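3-oxoacyl-(acyl-carrier protein) synthase II (Thermus thermophilus, PDB 1J3N) probably catalyses, as a homodimer, the condensation step of fatty acid elongation, in which two carbons from malonyl-ACP extend an acyl chain into a 3-oxoacyl-ACP. Local coordinates at residues E189-P194 / F227-G232; L9-P14 / E347-V352; P45-A50 / T208-P213; S217-L222 / V329-S334. One frame throughout, in Å; residues are numbered along the deposited sequence.

Of the four contacts in this condensing enzyme, two knit the N-terminal half and two join it to the C-terminal half, all through short segments far apart in sequence. Contacts 1 and 3, centres about 12 Å apart, lie within the N-terminal half: the backbone of Met229 meets that of Ala50, with a probable hydrogen bond from Ala50 N to Met229 O at 3.0 Å. Contacts 2 and 4 bridge the halves, with centres about 17 Å apart, and share a salt bridge in which Lys333 NZ lies 2.7 Å from Glu347 OE2. The centre of contact 1 is about 16 Å from that of contact 2 and about 18 Å from that of contact 4. As in related synthases, the active site is expected where the halves meet.

Contact 1 of 4, residues E189-P194 / F227-G232; sequences EAAITP and FVMGEG
Ile192 fits between Met229 and Glu231 and forms the dense part of this buried contact. Its CG1 branch, held anti to the carbonyl carbon (chi1 -65°), carries the CD1 methyl across the Glu231 chain at about a right angle, 3.7 Å from Glu231 CD. The same branch slides past Met229 in the opposite direction. Met229 in turn drives its sulfur at the backbone: SD stands 3.1 Å from Ala191 O, which lies nearly in line with the CG-SD bond, a placement consistent with a sulfur-oxygen (chalcogen) contact. With an alanine here in place of Ile192, the thioether and the glutamate chain would probably lose the wedge between them and be freer to shift. Elsewhere the backbones diverge and water takes over. One molecule accepts from Ala191 N and donates to Gly230 O at 2.7 Å; a second accepts from Ile192 N and donates to Glu231 OE1 at 2.9 Å. Beyond them the chains close up again as Glu189 and Gly232 form an antiparallel hydrogen-bonded pair, Glu189 N to Gly232 O at 3.0 Å and Gly232 N to Glu189 O at 3.2 Å, where strands 182-189 and 232-240 meet. The two glutamates turn their acids elsewhere, Glu189 to Gly341 N and Gly105 N, Glu231 to Arg38. Amides and an arginine probably stabilise the buried carboxylates, waters serve the parted backbone, and apolar contact gathers round Ile192 and Met229.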
loop_
_atom_site.group_PDB
_atom_site.type_symbol
_atom_site.label_atom_id
_atom_site.label_comp_id
_atom_site.label_asym_id
_atom_site.label_seq_id
_atom_site.Cartn_x
_atom_site.Cartn_y
_atom_site.Cartn_z
ATOM N N GLU A 189 -1.296 3.450 -13.004
ATOM C CA GLU A 189 -2.749 3.536 -12.943
ATOM C C GLU A 189 -3.319 3.286 -14.325
ATOM O O GLU A 189 -2.800 3.804 -15.308
ATOM C CB GLU A 189 -3.200 4.910 -12.460
ATOM C CG GLU A 189 -4.573 4.877 -11.834
ATOM C CD GLU A 189 -4.552 4.216 -10.468
ATOM O OE1 GLU A 189 -4.063 4.864 -9.518
ATOM O OE2 GLU A 189 -5.005 3.052 -10.348
ATOM N N ALA A 190 -4.381 2.486 -14.387
ATOM C CA ALA A 190 -5.051 2.160 -15.645
ATOM C C ALA A 190 -6.553 2.139 -15.368
ATOM O O ALA A 190 -7.194 1.093 -15.452
ATOM C CB ALA A 190 -4.588 0.796 -16.148
ATOM N N ALA A 191 -7.104 3.302 -15.034
ATOM C CA ALA A 191 -8.516 3.403 -14.702
ATOM C C ALA A 191 -9.411 4.126 -15.713
ATOM O O ALA A 191 -10.494 4.613 -15.360
ATOM C CB ALA A 191 -8.667 4.039 -13.328
ATOM N N ILE A 192 -8.972 4.214 -16.961
ATOM C CA ILE A 192 -9.803 4.845 -17.973
ATOM C C ILE A 192 -10.776 3.757 -18.413
ATOM O O ILE A 192 -10.557 3.060 -19.411
ATOM C CB ILE A 192 -8.967 5.351 -19.172
ATOM C CG1 ILE A 192 -8.025 6.469 -18.699
ATOM C CG2 ILE A 192 -9.891 5.873 -20.276
ATOM C CD1 ILE A 192 -7.222 7.148 -19.816
ATOM N N THR A 193 -11.826 3.589 -17.614
ATOM C CA THR A 193 -12.853 2.592 -17.875
ATOM C C THR A 193 -14.232 3.201 -17.616
ATOM O O THR A 193 -14.360 4.243 -16.960
ATOM C CB THR A 193 -12.649 1.326 -16.992
ATOM O OG1 THR A 193 -12.977 1.617 -15.627
ATOM C CG2 THR A 193 -11.211 0.860 -17.064
ATOM N N PRO A 194 -15.285 2.567 -18.144
ATOM C CA PRO A 194 -16.653 3.071 -17.961
ATOM C C PRO A 194 -17.022 3.291 -16.499
ATOM O O PRO A 194 -17.550 4.346 -16.125
ATOM C CB PRO A 194 -17.515 1.983 -18.601
ATOM C CG PRO A 194 -16.612 1.384 -19.642
ATOM C CD PRO A 194 -15.267 1.345 -18.970
ATOM N N PHE A 227 -10.794 17.847 -12.408
ATOM C CA PHE A 227 -9.667 17.298 -13.145
ATOM C C PHE A 227 -10.024 16.374 -14.303
ATOM O O PHE A 227 -11.195 16.062 -14.541
ATOM C CB PHE A 227 -8.666 16.625 -12.178
ATOM C CG PHE A 227 -9.150 15.348 -11.555
ATOM C CD1 PHE A 227 -9.100 14.150 -12.257
ATOM C CD2 PHE A 227 -9.609 15.334 -10.243
ATOM C CE1 PHE A 227 -9.494 12.957 -11.662
ATOM C CE2 PHE A 227 -10.006 14.150 -9.643
ATOM C CZ PHE A 227 -9.947 12.957 -10.357
ATOM N N VAL A 228 -8.998 15.986 -15.052
ATOM C CA VAL A 228 -9.160 15.095 -16.191
ATOM C C VAL A 228 -8.408 13.835 -15.806
ATOM O O VAL A 228 -7.293 13.910 -15.288
ATOM C CB VAL A 228 -8.539 15.695 -17.477
ATOM C CG1 VAL A 228 -8.736 14.739 -18.658
ATOM C CG2 VAL A 228 -9.180 17.037 -17.780
ATOM N N MET A 229 -9.014 12.676 -16.030
ATOM C CA MET A 229 -8.336 11.441 -15.666
ATOM C C MET A 229 -7.324 11.071 -16.731
ATOM O O MET A 229 -7.621 11.111 -17.922
ATOM C CB MET A 229 -9.322 10.286 -15.494
ATOM C CG MET A 229 -8.673 9.064 -14.833
ATOM S SD MET A 229 -9.624 7.543 -15.029
ATOM C CE MET A 229 -10.762 7.665 -13.645
ATOM N N GLY A 230 -6.126 10.716 -16.281
ATOM C CA GLY A 230 -5.068 10.319 -17.185
ATOM C C GLY A 230 -4.661 8.911 -16.810
ATOM O O GLY A 230 -5.162 8.354 -15.839
ATOM N N GLU A 231 -3.772 8.317 -17.585
ATOM C CA GLU A 231 -3.321 6.970 -17.295
ATOM C C GLU A 231 -1.835 6.948 -17.578
ATOM O O GLU A 231 -1.298 7.868 -18.206
ATOM C CB GLU A 231 -4.034 5.950 -18.190
ATOM C CG GLU A 231 -3.518 5.909 -19.615
ATOM C CD GLU A 231 -4.304 4.960 -20.497
ATOM O OE1 GLU A 231 -4.811 3.943 -19.972
ATOM O OE2 GLU A 231 -4.401 5.220 -21.717
ATOM N N GLY A 232 -1.171 5.903 -17.114
ATOM C CA GLY A 232 0.251 5.789 -17.348
ATOM C C GLY A 232 0.982 5.245 -16.144
ATOM O O GLY A 232 0.374 4.699 -15.215
HETATM O O HOH W 1 -6.342 6.095 -15.029
HETATM O O HOH W 2 -6.826 2.769 -18.307
#

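Contact 2 of 4, residues L9-P14 / E347-V352; sequences LGALTP and EAIATV
Ile349 swings CG1 to the side of its backbone N (chi1 -67°) and keeps the chain extended to CD1, which sends the longer branch from the helix to the backbone of strand 4-13. Leu9 answers with a similar first torsion (chi1 -57°) and, with chi2 near 169°, turns CD2 alongside the isoleucine. The two side chains slide past each other in opposite directions: Leu9 CD2 lies 4.1 Å from Ile349 CG1, and an equal distance from the CG2 branch. Further along the strand the CD1 methyl of Ile349 rests 3.5 Å from Gly10 O and 3.9 Å from Ala11 CB, so that one residue of the helix spans three of the strand. One helical turn on, Val352 adds CG1 at 4.4 Å from Leu9 CD2. No hydrogen bond crosses the contact. Within the helix, Thr351 uses both its N and its OG1 on Glu347 O, the hydroxyl at 2.7 Å and from the opposite face of the carbonyl plane, so the hydroxyl is satisfied internally. Strand 399-406 also packs on this helix, through Phe405 against Ala348, Thr351 and Val352. A helix buried against strands of the N-terminal and the C-terminal halves alike is consistent with the central helical layer of the thiolase fold, which lies between two beta layers.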
loop_
_atom_site.group_PDB
_atom_site.type_symbol
_atom_site.label_atom_id
_atom_site.label_comp_id
_atom_site.label_asym_id
_atom_site.label_seq_id
_atom_site.Cartn_x
_atom_site.Cartn_y
_atom_site.Cartn_z
ATOM N N LEU A 9 14.945 7.030 -15.314
ATOM C CA LEU A 9 13.601 7.560 -15.430
ATOM C C LEU A 9 12.827 6.764 -16.475
ATOM O O LEU A 9 13.178 6.759 -17.657
ATOM C CB LEU A 9 13.646 9.043 -15.823
ATOM C CG LEU A 9 14.442 9.970 -14.892
ATOM C CD1 LEU A 9 14.615 11.328 -15.544
ATOM C CD2 LEU A 9 13.734 10.106 -13.544
ATOM N N GLY A 10 11.795 6.067 -16.017
ATOM C CA GLY A 10 10.951 5.288 -16.906
ATOM C C GLY A 10 9.598 5.964 -16.911
ATOM O O GLY A 10 8.837 5.845 -15.954
ATOM N N ALA A 11 9.305 6.686 -17.984
ATOM C CA ALA A 11 8.048 7.410 -18.091
ATOM C C ALA A 11 7.130 6.895 -19.194
ATOM O O ALA A 11 7.538 6.779 -20.349
ATOM C CB ALA A 11 8.337 8.894 -18.321
ATOM N N LEU A 12 5.892 6.579 -18.822
ATOM C CA LEU A 12 4.890 6.122 -19.783
ATOM C C LEU A 12 3.741 7.105 -19.585
ATOM O O LEU A 12 2.932 6.944 -18.674
ATOM C CB LEU A 12 4.441 4.692 -19.463
ATOM C CG LEU A 12 3.516 4.032 -20.488
ATOM C CD1 LEU A 12 4.186 4.009 -21.859
ATOM C CD2 LEU A 12 3.180 2.622 -20.039
ATOM N N THR A 13 3.671 8.126 -20.437
ATOM C CA THR A 13 2.647 9.158 -20.285
ATOM C C THR A 13 1.785 9.471 -21.495
ATOM O O THR A 13 2.079 9.049 -22.614
ATOM C CB THR A 13 3.293 10.493 -19.836
ATOM O OG1 THR A 13 3.798 11.194 -20.982
ATOM C CG2 THR A 13 4.439 10.224 -18.883
ATOM N N PRO A 14 0.692 10.229 -21.274
ATOM C CA PRO A 14 -0.260 10.650 -22.306
ATOM C C PRO A 14 0.334 11.579 -23.372
ATOM O O PRO A 14 -0.306 11.848 -24.384
ATOM C CB PRO A 14 -1.358 11.340 -21.499
ATOM C CG PRO A 14 -1.376 10.554 -20.241
ATOM C CD PRO A 14 0.113 10.437 -19.935
ATOM N N GLU A 347 5.212 12.872 -12.022
ATOM C CA GLU A 347 5.474 14.270 -11.677
ATOM C C GLU A 347 6.837 14.394 -11.017
ATOM O O GLU A 347 7.477 15.444 -11.082
ATOM C CB GLU A 347 4.384 14.799 -10.743
ATOM C CG GLU A 347 3.167 15.320 -11.482
ATOM C CD GLU A 347 1.891 15.225 -10.668
ATOM O OE1 GLU A 347 1.932 15.496 -9.447
ATOM O OE2 GLU A 347 0.841 14.886 -11.254
ATOM N N ALA A 348 7.279 13.320 -10.367
ATOM C CA ALA A 348 8.589 13.321 -9.739
ATOM C C ALA A 348 9.601 13.285 -10.881
ATOM O O ALA A 348 10.683 13.870 -10.791
ATOM C CB ALA A 348 8.755 12.091 -8.831
ATOM N N ILE A 349 9.250 12.582 -11.956
ATOM C CA ILE A 349 10.126 12.506 -13.112
ATOM C C ILE A 349 10.290 13.900 -13.726
ATOM O O ILE A 349 11.408 14.339 -14.018
ATOM C CB ILE A 349 9.574 11.508 -14.155
ATOM C CG1 ILE A 349 9.636 10.082 -13.566
ATOM C CG2 ILE A 349 10.386 11.604 -15.451
ATOM C CD1 ILE A 349 9.225 8.977 -14.514
ATOM N N ALA A 350 9.172 14.598 -13.902
ATOM C CA ALA A 350 9.182 15.940 -14.464
ATOM C C ALA A 350 9.996 16.871 -13.562
ATOM O O ALA A 350 10.760 17.711 -14.047
ATOM C CB ALA A 350 7.745 16.462 -14.604
ATOM N N THR A 351 9.839 16.709 -12.251
ATOM C CA THR A 351 10.551 17.545 -11.285
ATOM C C THR A 351 12.053 17.286 -11.325
ATOM O O THR A 351 12.854 18.211 -11.210
ATOM C CB THR A 351 10.022 17.307 -9.851
ATOM O OG1 THR A 351 8.608 17.558 -9.822
ATOM C CG2 THR A 351 10.712 18.239 -8.866
ATOM N N VAL A 352 12.437 16.025 -11.488
ATOM C CA VAL A 352 13.850 15.676 -11.573
ATOM C C VAL A 352 14.426 16.196 -12.892
ATOM O O VAL A 352 15.572 16.634 -12.935
ATOM C CB VAL A 352 14.054 14.137 -11.492
ATOM C CG1 VAL A 352 15.462 13.762 -11.914
ATOM C CG2 VAL A 352 13.799 13.667 -10.078
#

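Contact 3 of 4, residues P45-A50 / T208-P213; sequences PVRIAA and TRNEEP
Asn210 turns its amide toward the backbone of Pro45 and Arg47 and grips both with its two ends. ND2 gives a nearly straight bond to Pro45 O at 2.9 Å, the acceptor lying in the amide plane, although the donor stands above the plane of the proline carbonyl. OD1 takes the N-H of Arg47 at 2.8 Å, again from above its own carbonyl plane. A chi1 of -59° stands CG beside the backbone N of Asn210 and carries the amide across to these two groups. The Arg47 side chain crosses that of Asn210 at about a right angle, and its guanidinium lies over the amide, the planes 38° apart, with ND2 beneath the rim of one face. NH2 and ND2 are 3.3 Å apart, but both are donors, and Arg47 NH1 hydrogen-bonds to Leu44 O. On the next residue, Ile48 sets its CG2 methyl against the ring of Pro213, 3.7 Å from CG, again at about a right angle, while Ile48 CD1 comes 4.0 Å from Arg209 O. Ala216 and Val33 extend this apolar patch, whereas Pro45 also meets Asn125 of the second subunit. The asparagine sits second in a type I beta turn, Arg209 to Glu212, that leads into helix 213-216. It is an asparagine-bearing turn docked by its amide onto the chain entering the two-stranded antiparallel sheet of 33-35 and 48-50.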
loop_
_atom_site.group_PDB
_atom_site.type_symbol
_atom_site.label_atom_id
_atom_site.label_comp_id
_atom_site.label_asym_id
_atom_site.label_seq_id
_atom_site.Cartn_x
_atom_site.Cartn_y
_atom_site.Cartn_z
ATOM N N PRO A 45 -21.132 11.737 -18.905
ATOM C CA PRO A 45 -21.094 13.206 -18.861
ATOM C C PRO A 45 -19.680 13.725 -19.102
ATOM O O PRO A 45 -19.485 14.885 -19.483
ATOM C CB PRO A 45 -21.593 13.523 -17.452
ATOM C CG PRO A 45 -21.107 12.361 -16.654
ATOM C CD PRO A 45 -21.444 11.191 -17.570
ATOM N N VAL A 46 -18.701 12.857 -18.856
ATOM C CA VAL A 46 -17.285 13.167 -19.053
ATOM C C VAL A 46 -16.842 12.230 -20.162
ATOM O O VAL A 46 -16.889 11.010 -20.005
ATOM C CB VAL A 46 -16.454 12.880 -17.777
ATOM C CG1 VAL A 46 -14.973 13.135 -18.047
ATOM C CG2 VAL A 46 -16.933 13.763 -16.642
ATOM N N ARG A 47 -16.405 12.790 -21.280
ATOM C CA ARG A 47 -16.023 11.961 -22.414
ATOM C C ARG A 47 -14.631 12.249 -22.956
ATOM O O ARG A 47 -14.360 12.029 -24.144
ATOM C CB ARG A 47 -17.080 12.130 -23.514
ATOM C CG ARG A 47 -18.501 11.905 -22.991
ATOM C CD ARG A 47 -19.558 12.052 -24.077
ATOM N NE ARG A 47 -19.759 13.439 -24.502
ATOM C CZ ARG A 47 -20.535 14.316 -23.874
ATOM N NH1 ARG A 47 -21.199 13.961 -22.780
ATOM N NH2 ARG A 47 -20.657 15.551 -24.350
ATOM N N ILE A 48 -13.755 12.732 -22.077
ATOM C CA ILE A 48 -12.378 13.069 -22.434
ATOM C C ILE A 48 -11.420 12.492 -21.386
ATOM O O ILE A 48 -11.796 12.299 -20.231
ATOM C CB ILE A 48 -12.156 14.600 -22.472
ATOM C CG1 ILE A 48 -12.455 15.202 -21.094
ATOM C CG2 ILE A 48 -13.017 15.223 -23.562
ATOM C CD1 ILE A 48 -12.115 16.686 -20.962
ATOM N N ALA A 49 -10.185 12.229 -21.797
ATOM C CA ALA A 49 -9.181 11.679 -20.887
ATOM C C ALA A 49 -7.802 11.787 -21.524
ATOM O O ALA A 49 -7.678 12.058 -22.729
ATOM C CB ALA A 49 -9.500 10.210 -20.571
ATOM N N ALA A 50 -6.770 11.573 -20.712
ATOM C CA ALA A 50 -5.392 11.628 -21.191
ATOM C C ALA A 50 -4.956 10.185 -21.401
ATOM O O ALA A 50 -4.441 9.545 -20.487
ATOM C CB ALA A 50 -4.495 12.321 -20.157
ATOM N N THR A 208 -16.096 18.869 -17.095
ATOM C CA THR A 208 -17.090 18.497 -18.100
ATOM C C THR A 208 -16.910 19.268 -19.400
ATOM O O THR A 208 -17.852 19.395 -20.181
ATOM C CB THR A 208 -18.531 18.743 -17.589
ATOM O OG1 THR A 208 -18.666 20.109 -17.165
ATOM C CG2 THR A 208 -18.849 17.806 -16.428
ATOM N N ARG A 209 -15.703 19.773 -19.640
ATOM C CA ARG A 209 -15.436 20.539 -20.854
ATOM C C ARG A 209 -15.162 19.645 -22.066
ATOM O O ARG A 209 -14.115 19.737 -22.712
ATOM C CB ARG A 209 -14.255 21.477 -20.615
ATOM C CG ARG A 209 -14.135 22.595 -21.627
ATOM C CD ARG A 209 -13.292 23.732 -21.071
ATOM N NE ARG A 209 -13.737 24.114 -19.731
ATOM C CZ ARG A 209 -13.350 25.217 -19.094
ATOM N NH1 ARG A 209 -12.506 26.062 -19.674
ATOM N NH2 ARG A 209 -13.802 25.472 -17.872
ATOM N N ASN A 210 -16.121 18.790 -22.391
ATOM C CA ASN A 210 -15.954 17.880 -23.515
ATOM C C ASN A 210 -15.656 18.578 -24.841
ATOM O O ASN A 210 -14.967 18.019 -25.698
ATOM C CB ASN A 210 -17.196 16.994 -23.640
ATOM C CG ASN A 210 -17.445 16.178 -22.387
ATOM O OD1 ASN A 210 -16.557 15.466 -21.919
ATOM N ND2 ASN A 210 -18.651 16.281 -21.835
ATOM N N GLU A 211 -16.155 19.805 -24.994
ATOM C CA GLU A 211 -15.959 20.584 -26.221
ATOM C C GLU A 211 -14.504 20.972 -26.504
ATOM O O GLU A 211 -14.117 21.105 -27.664
ATOM C CB GLU A 211 -16.829 21.852 -26.197
ATOM C CG GLU A 211 -16.539 22.799 -25.039
ATOM C CD GLU A 211 -17.330 22.470 -23.784
ATOM O OE1 GLU A 211 -17.695 21.291 -23.587
ATOM O OE2 GLU A 211 -17.578 23.396 -22.981
ATOM N N GLU A 212 -13.703 21.164 -25.459
ATOM C CA GLU A 212 -12.295 21.523 -25.637
ATOM C C GLU A 212 -11.421 20.653 -24.732
ATOM O O GLU A 212 -10.957 21.095 -23.674
ATOM C CB GLU A 212 -12.077 22.999 -25.303
ATOM C CG GLU A 212 -13.032 23.931 -26.013
ATOM C CD GLU A 212 -12.826 25.382 -25.628
ATOM O OE1 GLU A 212 -12.745 25.670 -24.412
ATOM O OE2 GLU A 212 -12.755 26.231 -26.544
ATOM N N PRO A 213 -11.167 19.403 -25.154
ATOM C CA PRO A 213 -10.354 18.462 -24.383
ATOM C C PRO A 213 -9.002 18.992 -23.903
ATOM O O PRO A 213 -8.673 18.870 -22.726
ATOM C CB PRO A 213 -10.208 17.276 -25.335
ATOM C CG PRO A 213 -11.482 17.326 -26.133
ATOM C CD PRO A 213 -11.583 18.800 -26.433
#

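Contact 4 of 4, residues S217-L222 / V329-S334; sequences SRPFTL and VSSTKS
Ser217 supplies the hydrogen bond across this contact: its OG, anti to the backbone N (chi1 179°), donates to Lys333 O at 2.7 Å, approaching from well above the carbonyl plane. A valine in its place would probably leave the Lys333 carbonyl without this donor and press a methyl against it. Apolar packing follows. The ring of Pro219 rests on two serines through their CB atoms, CG 3.7 Å from Ser331 CB and CD 4.0 Å from Ser334 CB, and the ring of Phe220 approaches Ser331 CB obliquely, CE2 at 4.2 Å. Pro219 CB also lies over one face of that phenyl ring, so the two neighbours present a joint surface. Bonds within each segment shape both sides. Ser334 returns its OG to Ser331 O at 2.6 Å, nearly in line with the carbonyl, and Thr221 OG1 donates to Arg218 O at 2.6 Å. The polar ends lie elsewhere: Ser331 OG binds Gly302 O, and Lys333 NZ pairs with Glu347. Pro219 and Phe220 centre a type II beta turn, Phe220 in third place with positive phi (74°). The turn packs against the passage from strand 328-330 into helix 333-336 in the C-terminal half.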
loop_
_atom_site.group_PDB
_atom_site.type_symbol
_atom_site.label_atom_id
_atom_site.label_comp_id
_atom_site.label_asym_id
_atom_site.label_seq_id
_atom_site.Cartn_x
_atom_site.Cartn_y
_atom_site.Cartn_z
ATOM N N SER A 217 -8.257 20.610 -18.532
ATOM C CA SER A 217 -7.392 20.685 -17.348
ATOM C C SER A 217 -6.676 22.034 -17.356
ATOM O O SER A 217 -5.711 22.233 -18.087
ATOM C CB SER A 217 -6.359 19.561 -17.363
ATOM O OG SER A 217 -5.510 19.662 -16.235
ATOM N N ARG A 218 -7.148 22.954 -16.521
ATOM C CA ARG A 218 -6.598 24.305 -16.459
ATOM C C ARG A 218 -6.443 24.771 -15.007
ATOM O O ARG A 218 -7.180 25.642 -14.539
ATOM C CB ARG A 218 -7.541 25.246 -17.222
ATOM C CG ARG A 218 -8.988 25.199 -16.716
ATOM C CD ARG A 218 -9.948 25.955 -17.634
ATOM N NE ARG A 218 -9.391 27.227 -18.090
ATOM C CZ ARG A 218 -8.770 27.391 -19.253
ATOM N NH1 ARG A 218 -8.631 26.366 -20.083
ATOM N NH2 ARG A 218 -8.279 28.576 -19.581
ATOM N N PRO A 219 -5.468 24.203 -14.281
ATOM C CA PRO A 219 -5.232 24.564 -12.879
ATOM C C PRO A 219 -4.872 26.021 -12.638
ATOM O O PRO A 219 -4.143 26.639 -13.415
ATOM C CB PRO A 219 -4.118 23.608 -12.458
ATOM C CG PRO A 219 -3.352 23.410 -13.736
ATOM C CD PRO A 219 -4.447 23.255 -14.763
ATOM N N PHE A 220 -5.404 26.555 -11.543
ATOM C CA PHE A 220 -5.178 27.930 -11.125
ATOM C C PHE A 220 -5.923 28.966 -11.961
ATOM O O PHE A 220 -5.787 30.162 -11.721
ATOM C CB PHE A 220 -3.676 28.235 -11.108
ATOM C CG PHE A 220 -2.863 27.204 -10.363
ATOM C CD1 PHE A 220 -3.159 26.887 -9.038
ATOM C CD2 PHE A 220 -1.838 26.512 -11.001
ATOM C CE1 PHE A 220 -2.449 25.891 -8.361
ATOM C CE2 PHE A 220 -1.120 25.513 -10.331
ATOM C CZ PHE A 220 -1.429 25.204 -9.013
ATOM N N THR A 221 -6.712 28.523 -12.941
ATOM C CA THR A 221 -7.469 29.472 -13.748
ATOM C C THR A 221 -8.829 29.702 -13.097
ATOM O O THR A 221 -9.308 28.873 -12.319
ATOM C CB THR A 221 -7.715 28.977 -15.182
ATOM O OG1 THR A 221 -8.507 27.785 -15.142
ATOM C CG2 THR A 221 -6.397 28.718 -15.899
ATOM N N LEU A 222 -9.449 30.830 -13.421
ATOM C CA LEU A 222 -10.752 31.179 -12.871
ATOM C C LEU A 222 -11.854 30.234 -13.342
ATOM O O LEU A 222 -12.863 30.070 -12.663
ATOM C CB LEU A 222 -11.104 32.612 -13.266
ATOM C CG LEU A 222 -10.293 33.729 -12.600
ATOM C CD1 LEU A 222 -10.358 34.999 -13.442
ATOM C CD2 LEU A 222 -10.835 33.974 -11.195
ATOM N N VAL A 329 6.049 27.879 -9.790
ATOM C CA VAL A 329 5.188 26.729 -9.577
ATOM C C VAL A 329 4.521 26.346 -10.890
ATOM O O VAL A 329 4.006 27.207 -11.604
ATOM C CB VAL A 329 4.082 27.052 -8.525
ATOM C CG1 VAL A 329 3.331 25.782 -8.139
ATOM C CG2 VAL A 329 4.699 27.700 -7.290
ATOM N N SER A 330 4.550 25.063 -11.231
ATOM C CA SER A 330 3.888 24.631 -12.458
ATOM C C SER A 330 3.215 23.284 -12.236
ATOM O O SER A 330 3.664 22.472 -11.422
ATOM C CB SER A 330 4.877 24.564 -13.636
ATOM O OG SER A 330 5.614 23.356 -13.661
ATOM N N SER A 331 2.116 23.063 -12.945
ATOM C CA SER A 331 1.386 21.817 -12.817
ATOM C C SER A 331 1.492 20.982 -14.076
ATOM O O SER A 331 1.042 21.394 -15.149
ATOM C CB SER A 331 -0.088 22.083 -12.513
ATOM O OG SER A 331 -0.822 20.869 -12.501
ATOM N N THR A 332 2.087 19.804 -13.929
ATOM C CA THR A 332 2.247 18.872 -15.034
ATOM C C THR A 332 0.846 18.455 -15.498
ATOM O O THR A 332 0.602 18.250 -16.692
ATOM C CB THR A 332 3.015 17.609 -14.573
ATOM O OG1 THR A 332 4.287 17.994 -14.037
ATOM C CG2 THR A 332 3.223 16.638 -15.741
ATOM N N LYS A 333 -0.074 18.360 -14.540
ATOM C CA LYS A 333 -1.445 17.945 -14.820
ATOM C C LYS A 333 -2.154 18.791 -15.868
ATOM O O LYS A 333 -3.184 18.388 -16.409
ATOM C CB LYS A 333 -2.261 17.925 -13.528
ATOM C CG LYS A 333 -1.764 16.905 -12.507
ATOM C CD LYS A 333 -2.790 16.682 -11.393
ATOM C CE LYS A 333 -2.357 15.559 -10.444
ATOM N NZ LYS A 333 -1.114 15.880 -9.685
ATOM N N SER A 334 -1.605 19.968 -16.155
ATOM C CA SER A 334 -2.188 20.836 -17.166
ATOM C C SER A 334 -2.027 20.143 -18.518
ATOM O O SER A 334 -2.872 20.286 -19.408
ATOM C CB SER A 334 -1.464 22.183 -17.189
ATOM O OG SER A 334 -0.084 22.008 -17.442
#